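Local coordinates for probable glutamine-binding lipoprotein GlnH (GLNBP) (Mycobacterium tuberculosis, PDB 6H20) that probably serves as an aspartate-specific solute-binding lipoprotein of the family 3 type, holding asparagine here and linked to Protein Kinase G control of glutamate metabolism, at residues Ser65-Asp68 against Glu73-Gly76; Thr108-Ser113 against Lys130-Ser135; Arg174-Arg177 against Pro182-Ile185; Val196-Arg201 against Pro221-Val226; Gly261-Leu266 against Ala279-Arg284. All blocks are in the same frame, centred on the assembly; numbering follows the deposited sequence.

Interaction 1: Ser65-Asp68 against Glu73-Gly76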
# COMPACT_ATOMS: atom_id res chain seq x y z
N SER A 65 3.31 8.08 -0.31
CA SER A 65 4.50 8.36 -1.11
C SER A 65 4.05 9.35 -2.18
O SER A 65 3.24 9.00 -3.04
CB SER A 65 5.13 7.09 -1.71
OG SER A 65 4.22 6.33 -2.50
N PHE A 66 4.51 10.59 -2.05
CA PHE A 66 4.07 11.68 -2.91
C PHE A 66 5.16 12.74 -2.88
O PHE A 66 6.02 12.74 -1.99
CB PHE A 66 2.72 12.24 -2.44
CG PHE A 66 2.79 12.96 -1.11
CD1 PHE A 66 2.75 12.25 0.08
CD2 PHE A 66 2.90 14.34 -1.06
CE1 PHE A 66 2.81 12.90 1.31
CE2 PHE A 66 2.96 15.01 0.16
CZ PHE A 66 2.92 14.29 1.35
N ARG A 67 5.14 13.64 -3.86
CA ARG A 67 6.09 14.75 -3.86
C ARG A 67 5.47 15.94 -3.13
O ARG A 67 4.41 16.44 -3.52
CB ARG A 67 6.52 15.14 -5.27
CG ARG A 67 7.62 16.20 -5.26
CD ARG A 67 8.17 16.54 -6.65
NE ARG A 67 8.39 15.36 -7.49
CZ ARG A 67 9.45 14.57 -7.40
NH1 ARG A 67 10.39 14.79 -6.49
NH2 ARG A 67 9.56 13.53 -8.21
N ASP A 68 6.13 16.38 -2.06
CA ASP A 68 5.66 17.55 -1.33
C ASP A 68 5.74 18.76 -2.25
O ASP A 68 6.81 19.05 -2.80
CB ASP A 68 6.55 17.76 -0.11
CG ASP A 68 6.06 18.88 0.79
OD1 ASP A 68 6.10 20.06 0.37
OD2 ASP A 68 5.63 18.58 1.93
N GLU A 73 10.40 17.24 -2.05
CA GLU A 73 10.93 15.94 -1.65
C GLU A 73 9.84 14.88 -1.69
O GLU A 73 8.67 15.16 -1.45
CB GLU A 73 11.51 16.02 -0.23
CG GLU A 73 12.65 17.02 -0.09
CD GLU A 73 13.23 17.08 1.32
OE1 GLU A 73 12.98 16.15 2.12
OE2 GLU A 73 13.95 18.06 1.63
N ILE A 74 10.25 13.64 -2.01
CA ILE A 74 9.34 12.51 -1.88
C ILE A 74 9.17 12.22 -0.40
O ILE A 74 10.16 12.14 0.34
CB ILE A 74 9.91 11.28 -2.60
CG1 ILE A 74 10.40 11.65 -3.99
CG2 ILE A 74 8.90 10.12 -2.60
CD1 ILE A 74 11.92 11.81 -4.00
N THR A 75 7.93 12.07 0.03
CA THR A 75 7.65 11.95 1.45
C THR A 75 6.36 11.17 1.64
O THR A 75 5.68 10.80 0.68
CB THR A 75 7.62 13.33 2.11
OG1 THR A 75 7.65 13.19 3.54
CG2 THR A 75 6.40 14.13 1.68
N GLY A 76 6.03 10.91 2.90
CA GLY A 76 4.85 10.14 3.25
C GLY A 76 5.18 9.04 4.24
O GLY A 76 6.34 8.76 4.56
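The side chains of Phe-66 and Thr-75 lie side by side on one face of a short antiparallel hairpin, pointing the same way. Thr-75 CG2 sits over the ring face, 3.9 Å from the centroid of the Phe-66 ring and 27° off its normal, a CH-pi contact displaced toward the rim at CZ. The first torsion of Phe-66 (chi1 68°) tucks CG between its own N and carbonyl carbon, which lays the ring back over the neighbouring strand. Thr-75 CG2 takes the equivalent place on its residue, and the two groups meet. Asp-68 CB adds a looser contact with the same methyl. On the other face, Arg-67 and Ile-74 form the non-hydrogen-bonded pair. The Arg-67 chain, bent at chi3, passes its NH1 4.0 Å from Ile-74 CG1, while NH1 bonds to Gly-72 O in the turn. Ile-74 also rests on Val-79 of helix 77-90.

Phe-66 and Thr-75 are the hydrogen-bonded pair: Phe-66 N reaches Thr-75 O at 3.0 Å, and Thr-75 N returns to Phe-66 O at 2.9 Å. A third bond runs from Asp-68 N to Glu-73 O, 2.9 Å long and nearly straight at 169°. Asp-68 OD1 accepts from the backbone N of Ile-70 and Thr-71, so one carboxylate oxygen grips the turn twice. Gly-76, whose positive phi would jam a CB against the preceding carbonyl O, occupies the N-cap position of helix 77-90. Ser-65 OG bonds to Asp-58 O, its side chain about 9 Å from the bound asparagine. Backbone bonds thus set the strand pairing, while the CH-pi contact packs one face of the sheet.

Interaction 2: Thr108-Ser113 against Lys130-Ser135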
# COMPACT_ATOMS: atom_id res chain seq x y z
N THR A 108 6.69 -7.47 -10.11
CA THR A 108 7.72 -7.69 -11.13
C THR A 108 9.05 -7.09 -10.72
O THR A 108 10.10 -7.71 -10.92
CB THR A 108 7.26 -7.13 -12.47
OG1 THR A 108 6.10 -7.84 -12.91
CG2 THR A 108 8.35 -7.31 -13.51
N ALA A 109 9.05 -5.89 -10.14
CA ALA A 109 10.32 -5.29 -9.74
C ALA A 109 11.02 -6.14 -8.69
O ALA A 109 12.26 -6.22 -8.69
CB ALA A 109 10.10 -3.87 -9.22
N LEU A 110 10.26 -6.77 -7.80
CA LEU A 110 10.87 -7.65 -6.81
C LEU A 110 11.40 -8.93 -7.45
O LEU A 110 12.51 -9.37 -7.14
CB LEU A 110 9.85 -7.94 -5.71
CG LEU A 110 9.54 -6.73 -4.83
CD1 LEU A 110 8.29 -7.00 -3.99
CD2 LEU A 110 10.73 -6.42 -3.95
N GLN A 111 10.62 -9.52 -8.36
CA GLN A 111 11.05 -10.73 -9.04
C GLN A 111 12.33 -10.50 -9.83
O GLN A 111 13.21 -11.39 -9.89
CB GLN A 111 9.94 -11.20 -9.98
CG GLN A 111 8.76 -11.86 -9.29
CD GLN A 111 7.69 -12.28 -10.28
OE1 GLN A 111 7.26 -11.50 -11.12
NE2 GLN A 111 7.26 -13.54 -10.18
N LYS A 112 12.47 -9.33 -10.44
CA LYS A 112 13.62 -9.00 -11.27
C LYS A 112 14.76 -8.39 -10.47
O LYS A 112 15.74 -7.95 -11.06
CB LYS A 112 13.21 -8.03 -12.38
CG LYS A 112 12.29 -8.59 -13.44
CD LYS A 112 11.86 -7.49 -14.40
CE LYS A 112 11.64 -8.02 -15.80
NZ LYS A 112 10.72 -9.19 -15.83
N SER A 113 14.63 -8.34 -9.14
CA SER A 113 15.66 -7.75 -8.28
C SER A 113 16.02 -6.33 -8.72
O SER A 113 17.19 -5.93 -8.71
CB SER A 113 16.90 -8.64 -8.19
OG SER A 113 16.56 -9.88 -7.59
N LYS A 130 2.98 -16.35 -3.33
CA LYS A 130 3.54 -17.33 -4.26
C LYS A 130 4.69 -16.75 -5.07
O LYS A 130 5.49 -17.50 -5.63
CB LYS A 130 2.45 -17.80 -5.23
CG LYS A 130 1.33 -18.60 -4.60
CD LYS A 130 0.25 -18.93 -5.63
CE LYS A 130 -0.92 -19.66 -4.99
NZ LYS A 130 -1.20 -20.96 -5.64
N LEU A 131 4.77 -15.42 -5.16
CA LEU A 131 5.70 -14.73 -6.04
C LEU A 131 6.74 -13.88 -5.33
O LEU A 131 7.84 -13.72 -5.85
CB LEU A 131 4.93 -13.83 -7.02
CG LEU A 131 3.83 -14.53 -7.81
CD1 LEU A 131 3.04 -13.51 -8.62
CD2 LEU A 131 4.44 -15.59 -8.72
N VAL A 132 6.41 -13.30 -4.17
CA VAL A 132 7.34 -12.45 -3.43
C VAL A 132 7.23 -12.77 -1.95
O VAL A 132 6.28 -13.41 -1.50
CB VAL A 132 7.08 -10.95 -3.66
CG1 VAL A 132 7.16 -10.60 -5.14
CG2 VAL A 132 5.71 -10.54 -3.09
N ASN A 133 8.20 -12.28 -1.18
CA ASN A 133 8.13 -12.37 0.27
C ASN A 133 7.62 -11.06 0.86
O ASN A 133 7.56 -10.03 0.20
CB ASN A 133 9.50 -12.72 0.85
CG ASN A 133 9.40 -13.82 1.85
OD1 ASN A 133 8.58 -13.75 2.76
ND2 ASN A 133 10.21 -14.87 1.68
N PHE A 134 7.26 -11.11 2.14
CA PHE A 134 6.78 -9.92 2.84
C PHE A 134 7.30 -9.92 4.27
O PHE A 134 7.45 -10.98 4.90
CB PHE A 134 5.25 -9.87 2.95
CG PHE A 134 4.54 -9.64 1.64
CD1 PHE A 134 4.41 -8.35 1.12
CD2 PHE A 134 3.98 -10.69 0.95
CE1 PHE A 134 3.73 -8.13 -0.08
CE2 PHE A 134 3.31 -10.49 -0.25
CZ PHE A 134 3.18 -9.20 -0.77
N SER A 135 7.53 -8.72 4.79
CA SER A 135 7.70 -8.49 6.21
C SER A 135 6.39 -8.75 6.95
O SER A 135 5.34 -9.01 6.36
CB SER A 135 8.06 -7.03 6.47
OG SER A 135 6.95 -6.17 6.20
O HOH W 1 8.61 -15.14 -8.10
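Leu-110, near the end of helix 106-111, faces Val-132 on strand 132-134 with their CA atoms 6.9 Å apart, so the backbones stay clear of one another and side chains bridge the interval. This is helix-on-sheet packing in the periplasmic-binding-protein type fold, where strand 132-134 pairs antiparallel with strand 232-240. Leu-110 and Val-132 cross at about a right angle. The branch that does the touching is Val-132 CG1, which lies 3.8 Å from Leu-110 CB and 3.9 Å from Leu-110 CD1, touching the leucine at both its base and one branch. With Val-132 CG1 anti to the carbonyl carbon (chi1 -58°), that methyl is presented to the helix. Val-107, one turn earlier, touches both Leu-131 and Val-132 and extends the apolar patch.

Outside this buried pair the contact becomes exposed and mixed in character. Gln-111 carries its amide past the side chain of Leu-131, and NE2 comes within 3.8 Å of Leu-131 CD2, a van der Waals approach only. The helix itself ends in a Schellman motif, with Ser-113 N bonded to Leu-110 O; that carbonyl also accepts from Asn-240 ND2, tying the helix end to the end of strand 232-240. Polar linkage between the two segments depends on one water molecule, which accepts from Gln-111 NE2 at 3.0 Å and donates to Leu-131 O at 2.8 Å.

Interaction 3: Arg174-Arg177 against Pro182-Ile185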
# COMPACT_ATOMS: atom_id res chain seq x y z
N ARG A 174 -9.80 -6.40 -7.55
CA ARG A 174 -10.33 -7.74 -7.33
C ARG A 174 -11.60 -7.72 -6.48
O ARG A 174 -12.56 -8.46 -6.77
CB ARG A 174 -9.25 -8.62 -6.69
CG ARG A 174 -9.73 -10.02 -6.33
CD ARG A 174 -10.09 -10.85 -7.55
NE ARG A 174 -10.52 -12.20 -7.17
CZ ARG A 174 -11.70 -12.48 -6.63
NH1 ARG A 174 -12.01 -13.73 -6.31
NH2 ARG A 174 -12.58 -11.51 -6.40
N ARG A 175 -11.66 -6.85 -5.48
CA ARG A 175 -12.85 -6.79 -4.62
C ARG A 175 -14.04 -6.17 -5.35
O ARG A 175 -15.18 -6.63 -5.19
CB ARG A 175 -12.52 -6.00 -3.35
CG ARG A 175 -13.72 -5.74 -2.44
CD ARG A 175 -14.33 -7.04 -1.95
NE ARG A 175 -15.50 -6.83 -1.09
CZ ARG A 175 -16.75 -6.68 -1.54
NH1 ARG A 175 -17.00 -6.70 -2.84
NH2 ARG A 175 -17.74 -6.50 -0.67
N ILE A 176 -13.81 -5.13 -6.15
CA ILE A 176 -14.90 -4.54 -6.94
C ILE A 176 -15.43 -5.54 -7.97
O ILE A 176 -16.62 -5.49 -8.34
CB ILE A 176 -14.41 -3.23 -7.60
CG1 ILE A 176 -14.07 -2.21 -6.52
CG2 ILE A 176 -15.45 -2.68 -8.57
CD1 ILE A 176 -15.16 -1.97 -5.55
N ARG A 177 -14.58 -6.45 -8.45
CA ARG A 177 -15.04 -7.47 -9.40
C ARG A 177 -15.98 -8.49 -8.78
O ARG A 177 -16.55 -9.31 -9.50
CB ARG A 177 -13.84 -8.17 -10.03
CG ARG A 177 -13.08 -7.32 -11.04
CD ARG A 177 -13.67 -7.45 -12.44
NE ARG A 177 -13.35 -8.75 -13.02
CZ ARG A 177 -14.23 -9.73 -13.19
NH1 ARG A 177 -15.49 -9.55 -12.84
NH2 ARG A 177 -13.85 -10.89 -13.71
N PRO A 182 -22.48 -5.75 -11.45
CA PRO A 182 -21.19 -5.07 -11.42
C PRO A 182 -21.35 -3.57 -11.54
O PRO A 182 -22.31 -3.07 -12.16
CB PRO A 182 -20.47 -5.65 -12.66
CG PRO A 182 -21.11 -6.99 -12.86
CD PRO A 182 -22.56 -6.73 -12.55
N PRO A 183 -20.43 -2.81 -10.96
CA PRO A 183 -20.26 -1.42 -11.37
C PRO A 183 -19.72 -1.38 -12.79
O PRO A 183 -19.28 -2.39 -13.35
CB PRO A 183 -19.19 -0.89 -10.41
CG PRO A 183 -18.94 -1.98 -9.42
CD PRO A 183 -19.36 -3.25 -10.06
N VAL A 184 -19.77 -0.19 -13.38
CA VAL A 184 -18.92 0.11 -14.53
C VAL A 184 -17.52 0.37 -13.97
O VAL A 184 -17.32 1.31 -13.20
CB VAL A 184 -19.44 1.34 -15.28
CG1 VAL A 184 -18.44 1.76 -16.34
CG2 VAL A 184 -20.81 1.04 -15.89
N ILE A 185 -16.56 -0.47 -14.33
CA ILE A 185 -15.24 -0.40 -13.71
C ILE A 185 -14.31 0.41 -14.61
O ILE A 185 -14.10 0.05 -15.77
CB ILE A 185 -14.67 -1.79 -13.41
CG1 ILE A 185 -15.65 -2.58 -12.52
CG2 ILE A 185 -13.30 -1.64 -12.72
CD1 ILE A 185 -15.18 -4.01 -12.21
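Ile-176 turns its CG2 methyl to both Pro-183 and Ile-185, and this is the close-packed part of the contact. Pro-183 CG approaches to 3.7 Å from Ile-176 CG2, the proline ring lying obliquely to the isoleucine. On strand 184-188, Ile-185 slides past Ile-176 in the opposite direction, leaving its CD1 3.9 Å from the same Ile-176 CG2. One methyl therefore serves both partners. CG2 is anti to the Ile-176 backbone N, with CG1 beside N (chi1 -64°), which turns CG2 to the strand.

The surroundings are a beta-alpha-beta unit: strand 163-167 runs into helix 171-176, and the chain returns through Pro-182 and Pro-183 to strand 184-188, parallel to the first. Val-166 of strand 163-167 touches both Ile-176 and Ile-185, closing the apolar cluster against the sheet.

Toward the partly exposed side the packing is sparser. Arg-177, whose CB is directed away from the other segment, doubles back through bends at chi2 and chi3, and its aliphatic CD meets Ile-185 CD1 at 3.8 Å. The two side chains cross at about a right angle. Only the methylene part of the arginine takes part in this contact; the guanidinium lies beyond it, with NH1 hydrogen-bonded to Pro-14 O in the N-terminal segment, whose residues Gln-13 and Leu-16 also touch the arginine chain.

Interaction 4: Val196-Arg201 against Pro221-Val226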
# COMPACT_ATOMS: atom_id res chain seq x y z
N VAL A 196 -8.50 12.76 -9.94
CA VAL A 196 -8.73 13.67 -11.06
C VAL A 196 -10.02 13.31 -11.78
O VAL A 196 -10.83 14.18 -12.11
CB VAL A 196 -7.52 13.65 -12.02
CG1 VAL A 196 -7.85 14.43 -13.30
CG2 VAL A 196 -6.31 14.25 -11.33
N ALA A 197 -10.23 12.02 -12.04
CA ALA A 197 -11.44 11.58 -12.74
C ALA A 197 -12.70 11.98 -11.97
O ALA A 197 -13.70 12.38 -12.58
CB ALA A 197 -11.40 10.07 -12.95
N LEU A 198 -12.67 11.87 -10.65
CA LEU A 198 -13.85 12.23 -9.86
C LEU A 198 -14.03 13.73 -9.83
O LEU A 198 -15.16 14.24 -9.93
CB LEU A 198 -13.73 11.65 -8.45
CG LEU A 198 -14.93 11.80 -7.52
CD1 LEU A 198 -16.23 11.29 -8.16
CD2 LEU A 198 -14.66 11.07 -6.22
N GLN A 199 -12.92 14.48 -9.72
CA GLN A 199 -13.02 15.94 -9.77
C GLN A 199 -13.64 16.41 -11.08
O GLN A 199 -14.36 17.41 -11.10
CB GLN A 199 -11.65 16.56 -9.58
CG GLN A 199 -11.14 16.42 -8.16
CD GLN A 199 -9.71 16.88 -7.99
OE1 GLN A 199 -8.86 16.69 -8.85
NE2 GLN A 199 -9.44 17.48 -6.84
N GLN A 200 -13.36 15.70 -12.17
CA GLN A 200 -13.90 16.05 -13.47
C GLN A 200 -15.22 15.36 -13.76
O GLN A 200 -15.72 15.45 -14.89
CB GLN A 200 -12.88 15.76 -14.57
CG GLN A 200 -11.53 16.34 -14.27
CD GLN A 200 -10.62 16.38 -15.48
OE1 GLN A 200 -11.06 16.17 -16.62
NE2 GLN A 200 -9.34 16.64 -15.25
N ARG A 201 -15.80 14.68 -12.76
CA ARG A 201 -17.09 14.00 -12.89
C ARG A 201 -17.09 12.96 -14.02
O ARG A 201 -18.11 12.74 -14.68
CB ARG A 201 -18.25 14.99 -13.03
CG ARG A 201 -18.22 16.08 -11.97
CD ARG A 201 -19.56 16.78 -11.86
NE ARG A 201 -19.86 17.15 -10.47
CZ ARG A 201 -19.71 18.37 -9.98
NH1 ARG A 201 -19.27 19.36 -10.75
NH2 ARG A 201 -20.01 18.62 -8.71
N PRO A 221 -11.58 18.07 0.13
CA PRO A 221 -12.50 17.86 1.27
C PRO A 221 -13.98 17.86 0.90
O PRO A 221 -14.82 17.63 1.78
CB PRO A 221 -12.15 19.01 2.22
CG PRO A 221 -10.84 19.53 1.75
CD PRO A 221 -10.77 19.28 0.29
N TYR A 222 -14.32 18.08 -0.37
CA TYR A 222 -15.68 17.86 -0.84
C TYR A 222 -16.03 16.38 -0.87
O TYR A 222 -17.21 16.02 -0.93
CB TYR A 222 -15.81 18.54 -2.22
CG TYR A 222 -17.00 18.18 -3.08
CD1 TYR A 222 -18.30 18.30 -2.60
CD2 TYR A 222 -16.82 17.77 -4.40
CE1 TYR A 222 -19.40 18.00 -3.42
CE2 TYR A 222 -17.90 17.48 -5.21
CZ TYR A 222 -19.18 17.58 -4.72
OH TYR A 222 -20.24 17.27 -5.56
N LEU A 223 -15.03 15.50 -0.81
CA LEU A 223 -15.28 14.07 -0.80
C LEU A 223 -15.33 13.54 0.63
O LEU A 223 -14.77 14.12 1.56
CB LEU A 223 -14.18 13.34 -1.58
CG LEU A 223 -13.83 13.98 -2.91
CD1 LEU A 223 -12.71 13.16 -3.56
CD2 LEU A 223 -15.04 14.03 -3.83
N HIS A 224 -16.01 12.40 0.79
CA HIS A 224 -16.07 11.73 2.09
C HIS A 224 -16.04 10.22 1.90
O HIS A 224 -16.35 9.69 0.83
CB HIS A 224 -17.27 12.19 2.96
CG HIS A 224 -18.62 11.81 2.43
ND1 HIS A 224 -19.77 12.02 3.17
CD2 HIS A 224 -19.01 11.25 1.26
CE1 HIS A 224 -20.81 11.60 2.47
NE2 HIS A 224 -20.38 11.13 1.31
N ILE A 225 -15.66 9.52 2.98
CA ILE A 225 -15.53 8.07 2.98
C ILE A 225 -16.78 7.47 3.59
O ILE A 225 -17.22 7.91 4.67
CB ILE A 225 -14.27 7.65 3.76
CG1 ILE A 225 -13.01 8.17 3.05
CG2 ILE A 225 -14.22 6.13 3.90
CD1 ILE A 225 -11.73 8.02 3.88
N VAL A 226 -17.35 6.48 2.91
CA VAL A 226 -18.61 5.87 3.30
C VAL A 226 -18.48 4.36 3.20
O VAL A 226 -17.53 3.81 2.62
CB VAL A 226 -19.79 6.37 2.43
CG1 VAL A 226 -19.93 7.89 2.53
CG2 VAL A 226 -19.60 5.96 0.98
O HOH W 2 -19.33 15.78 -8.02
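Leu-198 and Leu-223 meet tip to tip, and Leu-198 can be followed outward from the helix that carries it. Its CB leaves helix 191-199 in the direction of strand 223-226 without itself touching that segment. CG comes next, anti to the backbone N (chi1 -174°), and directs the fork at the strand. Of the two branches at the fork, Leu-198 CD2 makes the contact, 3.8 Å from Leu-223 CD2 and 3.9 Å from Leu-223 CD1, so a single methyl faces both methyls of the opposing leucine. The CA atoms of the two residues are 9.4 Å apart, a gap that these two side chains span.

The pair joins a helix to the sheet within an alpha/beta lobe of the solute-binding fold. Strand 223-226 pairs antiparallel with strand 139-148, and Leu-146 of that strand packs on Leu-223. Helix 191-199 closes with a Schellman motif in which Arg-201, at positive phi, is the C-prime residue; Arg-201 N bonds to Leu-198 O and Glu-202 N to Ala-197 O.

Beyond the leucine pair, Arg-201 and Tyr-222 meet at the exposed edge of the contact. The guanidinium comes edge-on to the phenol oxygen, with its plane 72° from that of the ring, and Arg-201 NH2 donates a weak hydrogen bond to Tyr-222 OH (3.4 Å, 136° at the hydrogen). A water runs alongside, taking a weak bond from Arg-201 NE at 2.9 Å and donating to Tyr-222 OH at 3.0 Å. The phenol oxygen is also hydrogen-bonded to Asp-150 OD1.

Interaction 5: Gly261-Leu266 against Ala279-Arg284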
# COMPACT_ATOMS: atom_id res chain seq x y z
N GLY A 261 8.58 3.91 19.88
CA GLY A 261 7.81 5.11 19.69
C GLY A 261 7.79 5.63 18.26
O GLY A 261 7.00 6.54 17.96
N THR A 262 8.62 5.08 17.37
CA THR A 262 8.72 5.63 16.02
C THR A 262 7.44 5.40 15.22
O THR A 262 6.97 6.30 14.52
CB THR A 262 9.91 5.02 15.28
OG1 THR A 262 11.12 5.35 15.97
CG2 THR A 262 10.00 5.58 13.87
N TRP A 263 6.86 4.20 15.33
CA TRP A 263 5.62 3.93 14.60
C TRP A 263 4.53 4.90 15.02
O TRP A 263 3.84 5.48 14.18
CB TRP A 263 5.19 2.48 14.83
CG TRP A 263 4.11 2.02 13.91
CD1 TRP A 263 4.27 1.34 12.75
CD2 TRP A 263 2.70 2.21 14.08
NE1 TRP A 263 3.05 1.09 12.17
CE2 TRP A 263 2.07 1.60 12.97
CE3 TRP A 263 1.90 2.81 15.07
CZ2 TRP A 263 0.68 1.59 12.80
CZ3 TRP A 263 0.52 2.79 14.90
CH2 TRP A 263 -0.07 2.19 13.77
N ASN A 264 4.37 5.11 16.33
CA ASN A 264 3.37 6.05 16.81
C ASN A 264 3.62 7.45 16.26
O ASN A 264 2.68 8.15 15.85
CB ASN A 264 3.40 6.08 18.34
CG ASN A 264 2.37 7.02 18.92
OD1 ASN A 264 1.18 6.69 18.99
ND2 ASN A 264 2.82 8.20 19.33
N THR A 265 4.88 7.87 16.23
CA THR A 265 5.23 9.19 15.71
C THR A 265 4.86 9.31 14.23
O THR A 265 4.32 10.33 13.80
CB THR A 265 6.72 9.44 15.94
OG1 THR A 265 6.98 9.55 17.35
CG2 THR A 265 7.20 10.70 15.23
N LEU A 266 5.13 8.25 13.46
CA LEU A 266 4.81 8.28 12.04
C LEU A 266 3.31 8.29 11.79
O LEU A 266 2.84 8.97 10.87
CB LEU A 266 5.48 7.11 11.32
CG LEU A 266 7.01 7.15 11.31
CD1 LEU A 266 7.54 5.93 10.55
CD2 LEU A 266 7.51 8.44 10.68
N ALA A 279 -2.85 0.88 18.52
CA ALA A 279 -1.61 0.17 18.74
C ALA A 279 -1.06 -0.26 17.38
O ALA A 279 -1.83 -0.49 16.45
CB ALA A 279 -1.85 -1.07 19.59
N PRO A 280 0.26 -0.37 17.24
CA PRO A 280 0.80 -0.90 15.99
C PRO A 280 0.29 -2.30 15.76
O PRO A 280 -0.02 -3.04 16.72
CB PRO A 280 2.32 -0.89 16.23
CG PRO A 280 2.55 -0.03 17.40
CD PRO A 280 1.30 -0.04 18.22
N PRO A 281 0.18 -2.73 14.51
CA PRO A 281 -0.25 -4.11 14.24
C PRO A 281 0.69 -5.09 14.92
O PRO A 281 1.91 -4.90 14.95
CB PRO A 281 -0.16 -4.23 12.71
CG PRO A 281 -0.03 -2.86 12.20
CD PRO A 281 0.54 -2.00 13.28
N THR A 282 0.12 -6.13 15.51
CA THR A 282 0.93 -7.13 16.20
C THR A 282 1.58 -8.06 15.17
O THR A 282 0.88 -8.61 14.32
CB THR A 282 0.06 -7.94 17.16
OG1 THR A 282 -0.46 -7.07 18.17
CG2 THR A 282 0.86 -9.05 17.81
N PRO A 283 2.90 -8.24 15.21
CA PRO A 283 3.55 -9.12 14.23
C PRO A 283 3.22 -10.57 14.50
O PRO A 283 3.03 -11.00 15.65
CB PRO A 283 5.04 -8.84 14.45
CG PRO A 283 5.12 -8.44 15.91
CD PRO A 283 3.87 -7.63 16.14
N ARG A 284 3.15 -11.34 13.42
CA ARG A 284 2.94 -12.78 13.48
C ARG A 284 4.12 -13.46 12.78
O ARG A 284 4.52 -13.04 11.70
CB ARG A 284 1.62 -13.15 12.80
CG ARG A 284 1.37 -14.64 12.71
CD ARG A 284 0.18 -14.94 11.81
NE ARG A 284 -0.95 -15.50 12.55
CZ ARG A 284 -1.11 -16.79 12.80
NH1 ARG A 284 -0.21 -17.67 12.38
NH2 ARG A 284 -2.17 -17.21 13.48
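The indole of Trp-263 lies against two consecutive prolines, Pro-280 and Pro-281, and the contact is chiefly a CH-pi and apolar one. In the CH-pi part, Pro-280 CA stands almost directly above the six-membered ring of Trp-263, 3.8 Å from its centroid and only 6° off the normal. Pro-280 CB lies over the same face, offset toward the rim. A chi1 of -168° places CG of Trp-263 opposite the backbone N and carries the indole from helix 262-270 to the prolines.

Apolar contacts continue to either end of the six-membered ring. Pro-280 CG lies 3.7 Å from Trp-263 CE3, and Pro-281 CD comes 3.6 Å from Trp-263 CZ2, approaching obliquely. The two prolines thus span the six-membered ring across the width of the indole. Pro-280 also rests on Arg-258 of helix 244-259.

Polar interactions lie outside this interface. The indole NE1 donates to Tyr-138 O, which helps fix the rotation of the ring.

The Pro-280 CA-H, flanked by nitrogen and carbonyl, is probably polarised toward the electron-rich indole face, while CB and CG of Pro-280 and CD of Pro-281 mainly add dispersion; together they hold the irregular C-terminal segment to the helix without direct polar bonds between the two.

The five contacts follow one another along the chain, each closing before the next opens. Interactions 2, 3 and 4 all reach the mixed sheet that runs through the protein, whereas interaction 1 is a separate two-stranded hairpin and interaction 5 joins helix 262-270 to the C-terminal segment. Interactions 3 and 4 have centres about 18 Å apart and are connected in sequence, since strand 184-188 leads to helix 191-199. Interactions 2 and 4 lie on opposite sides of the chain's centre, about 33 Å between centres. Interactions 1 and 5 come within about 6 Å at their nearest atoms without touching. The contacts are thus spread over separate parts of the fold, with interaction 5 away from the amino-acid site.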